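Local atomic coordinates of uncharacterized protein (Burkholderia cenocepacia, PDB entry 6ANS), a protein that is of unknown function, belongs to the DUF1214 family, and holds a sodium ion and a phosphate ion in the crystal. Residues N257-A262 with G361-R366. Numbering follows the deposited sequence.
Sequences NALPPA and GTICWR. With PO4 (phosphate ion), chain E.
Leu259 drops its forked end onto strand 360-368 between Ile363 and Trp365, two residues on the same face of that strand. One prong, CD1, rests 3.8 Å from Ile363 CG2; the other, CD2, lies 3.9 Å from Trp365 CB and also reaches CE3 of the indole, which it meets obliquely. With chi1 at -164°, CG of Leu259 stands anti to the backbone N and beside the carbonyl carbon, which turns both methyls toward the strand, and the leucine crosses both neighbours at about a right angle. A branched leucine suits the place because its two methyls can serve two partners at once, while beta-branched Ile363 turns its CG2 methyl to the loop and still packs against Val306, Leu308 and Ile293. Trp365 offers little more than the root of its side chain: the ring leads away from the loop, stacks with Trp304 and meets Trp367 edge-to-face.

All three touching residues are buried, and no hydrogen bond joins the two segments. Polar groups of the loop find partners on neighbouring strands instead: Ala258 O bonds Ser281 OG and Asn257 O bonds Thr378 OG1. On the other side of the strand from Leu259, Arg366 uses NE (2.7 Å to O1) and NH2 (2.9 Å to O2) to grip a phosphate, probably from the crystallisation liquor, with Cys364 SG over one guanidinium face; Tyr278, Tyr111 and Arg194 also bond the anion. The loop between helices 224-251 and 264-269 thus packs one leucine onto an inner strand of a four-stranded antiparallel sheet of the DUF1214 fold.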
ATOM      1  N   ASN A 257      -9.668  19.649  25.720  1.00 37.24           N
ATOM      2  CA  ASN A 257     -11.075  19.286  25.914  1.00 34.57           C
ATOM      3  C   ASN A 257     -12.056  20.384  25.514  1.00 36.41           C
ATOM      4  O   ASN A 257     -13.248  20.249  25.779  1.00 34.72           O
ATOM      5  CB  ASN A 257     -11.370  18.855  27.360  1.00 35.77           C
ATOM      6  CG  ASN A 257     -10.756  17.499  27.703  1.00 42.74           C
ATOM      7  OD1 ASN A 257     -10.597  16.641  26.833  1.00 43.88           O
ATOM      8  ND2 ASN A 257     -10.430  17.298  28.972  1.00 34.87           N
ATOM      9  N   ALA A 258     -11.597  21.476  24.908  1.00 33.69           N
ATOM     10  CA  ALA A 258     -12.468  22.391  24.183  1.00 37.12           C
ATOM     11  C   ALA A 258     -12.240  22.172  22.695  1.00 36.97           C
ATOM     12  O   ALA A 258     -11.328  21.457  22.296  1.00 32.57           O
ATOM     13  CB  ALA A 258     -12.208  23.857  24.578  1.00 34.89           C
ATOM     14  N   LEU A 259     -13.056  22.798  21.855  1.00 37.70           N
ATOM     15  CA  LEU A 259     -12.962  22.598  20.406  1.00 34.50           C
ATOM     16  C   LEU A 259     -13.075  23.931  19.680  1.00 42.89           C
ATOM     17  O   LEU A 259     -14.033  24.172  18.933  1.00 42.63           O
ATOM     18  CB  LEU A 259     -14.040  21.619  19.939  1.00 32.62           C
ATOM     19  CG  LEU A 259     -13.895  21.002  18.560  1.00 29.08           C
ATOM     20  CD1 LEU A 259     -12.487  20.491  18.383  1.00 33.20           C
ATOM     21  CD2 LEU A 259     -14.913  19.847  18.421  1.00 29.83           C
ATOM     22  N   PRO A 260     -12.096  24.819  19.859  1.00 42.11           N
ATOM     23  CA  PRO A 260     -12.170  26.139  19.237  1.00 43.91           C
ATOM     24  C   PRO A 260     -11.960  26.054  17.737  1.00 38.25           C
ATOM     25  O   PRO A 260     -11.373  25.079  17.236  1.00 38.29           O
ATOM     26  CB  PRO A 260     -11.028  26.914  19.920  1.00 44.70           C
ATOM     27  CG  PRO A 260     -10.028  25.874  20.230  1.00 43.43           C
ATOM     28  CD  PRO A 260     -10.827  24.637  20.591  1.00 43.66           C
ATOM     29  N   PRO A 261     -12.434  27.059  16.993  1.00 40.45           N
ATOM     30  CA  PRO A 261     -12.137  27.126  15.554  1.00 40.45           C
ATOM     31  C   PRO A 261     -10.633  27.184  15.321  1.00 39.50           C
ATOM     32  O   PRO A 261      -9.904  27.853  16.052  1.00 32.06           O
ATOM     33  CB  PRO A 261     -12.819  28.430  15.105  1.00 41.53           C
ATOM     34  CG  PRO A 261     -13.780  28.793  16.204  1.00 40.10           C
ATOM     35  CD  PRO A 261     -13.207  28.223  17.468  1.00 40.79           C
ATOM     36  N   ALA A 262     -10.179  26.499  14.276  1.00 36.00           N
ATOM     37  CA  ALA A 262      -8.763  26.496  13.941  1.00 39.36           C
ATOM     38  C   ALA A 262      -8.392  27.755  13.169  1.00 35.36           C
ATOM     39  O   ALA A 262      -9.246  28.521  12.722  1.00 33.92           O
ATOM     40  CB  ALA A 262      -8.400  25.259  13.118  1.00 40.44           C
ATOM     41  N   GLY A 361      -5.871  12.311  23.191  1.00 29.39           N
ATOM     42  CA  GLY A 361      -5.749  12.322  21.745  1.00 31.93           C
ATOM     43  C   GLY A 361      -6.075  13.686  21.187  1.00 31.06           C
ATOM     44  O   GLY A 361      -6.077  14.685  21.913  1.00 32.70           O
ATOM     45  N   THR A 362      -6.350  13.724  19.886  1.00 23.29           N
ATOM     46  CA  THR A 362      -6.823  14.936  19.238  1.00 28.13           C
ATOM     47  C   THR A 362      -8.188  14.672  18.616  1.00 31.00           C
ATOM     48  O   THR A 362      -8.656  13.531  18.534  1.00 28.71           O
ATOM     49  CB  THR A 362      -5.841  15.441  18.170  1.00 24.58           C
ATOM     50  OG1 THR A 362      -5.569  14.394  17.229  1.00 25.29           O
ATOM     51  CG2 THR A 362      -4.529  15.922  18.811  1.00 22.90           C
ATOM     52  N   ILE A 363      -8.828  15.752  18.190  1.00 23.31           N
ATOM     53  CA  ILE A 363     -10.203  15.708  17.707  1.00 30.28           C
ATOM     54  C   ILE A 363     -10.356  16.789  16.647  1.00 29.35           C
ATOM     55  O   ILE A 363      -9.767  17.870  16.759  1.00 29.24           O
ATOM     56  CB  ILE A 363     -11.201  15.873  18.878  1.00 26.31           C
ATOM     57  CG1 ILE A 363     -12.649  15.797  18.405  1.00 30.74           C
ATOM     58  CG2 ILE A 363     -10.984  17.205  19.597  1.00 27.73           C
ATOM     59  CD1 ILE A 363     -13.617  15.692  19.561  1.00 30.69           C
ATOM     60  N   CYS A 364     -11.137  16.484  15.605  1.00 32.19           N
ATOM     61  CA  CYS A 364     -11.365  17.393  14.484  1.00 25.93           C
ATOM     62  C   CYS A 364     -12.842  17.426  14.098  1.00 30.94           C
ATOM     63  O   CYS A 364     -13.465  16.377  13.907  1.00 32.61           O
ATOM     64  CB  CYS A 364     -10.529  16.977  13.262  1.00 26.16           C
ATOM     65  SG  CYS A 364     -10.835  17.946  11.737  1.00 33.14           S
ATOM     66  N   TRP A 365     -13.381  18.636  13.952  1.00 29.54           N
ATOM     67  CA  TRP A 365     -14.731  18.874  13.481  1.00 30.86           C
ATOM     68  C   TRP A 365     -14.655  19.629  12.159  1.00 31.98           C
ATOM     69  O   TRP A 365     -13.811  20.517  11.993  1.00 29.49           O
ATOM     70  CB  TRP A 365     -15.526  19.673  14.523  1.00 35.29           C
ATOM     71  CG  TRP A 365     -17.012  19.806  14.240  1.00 39.62           C
ATOM     72  CD1 TRP A 365     -17.599  20.460  13.187  1.00 34.18           C
ATOM     73  CD2 TRP A 365     -18.087  19.306  15.048  1.00 37.14           C
ATOM     74  NE1 TRP A 365     -18.970  20.384  13.288  1.00 36.18           N
ATOM     75  CE2 TRP A 365     -19.295  19.679  14.417  1.00 35.52           C
ATOM     76  CE3 TRP A 365     -18.145  18.580  16.242  1.00 33.92           C
ATOM     77  CZ2 TRP A 365     -20.546  19.335  14.933  1.00 35.41           C
ATOM     78  CZ3 TRP A 365     -19.392  18.243  16.755  1.00 42.23           C
ATOM     79  CH2 TRP A 365     -20.576  18.627  16.102  1.00 37.26           C
ATOM     80  N   ARG A 366     -15.518  19.260  11.209  1.00 31.64           N
ATOM     81  CA  ARG A 366     -15.566  19.901   9.897  1.00 31.18           C
ATOM     82  C   ARG A 366     -16.972  20.372   9.582  1.00 31.61           C
ATOM     83  O   ARG A 366     -17.919  19.591   9.689  1.00 39.77           O
ATOM     84  CB  ARG A 366     -15.135  18.954   8.782  1.00 26.05           C
ATOM     85  CG  ARG A 366     -13.670  18.551   8.789  1.00 29.35           C
ATOM     86  CD  ARG A 366     -13.446  17.572   7.639  1.00 25.52           C
ATOM     87  NE  ARG A 366     -12.151  16.917   7.728  1.00 30.58           N
ATOM     88  CZ  ARG A 366     -11.882  15.898   8.541  1.00 29.38           C
ATOM     89  NH1 ARG A 366     -12.824  15.429   9.354  1.00 26.47           N
ATOM     90  NH2 ARG A 366     -10.662  15.362   8.556  1.00 21.10           N
TER
HETATM   91  P   PO4 E 401      -9.383  17.032   5.216  1.00 22.15           P
HETATM   92  O1  PO4 E 401     -10.812  17.470   5.426  1.00 27.04           O
HETATM   93  O2  PO4 E 401      -8.932  16.380   6.485  1.00 21.12           O
HETATM   94  O3  PO4 E 401      -9.262  16.079   4.053  1.00 24.84           O
HETATM   95  O4  PO4 E 401      -8.582  18.274   4.919  1.00 24.24           O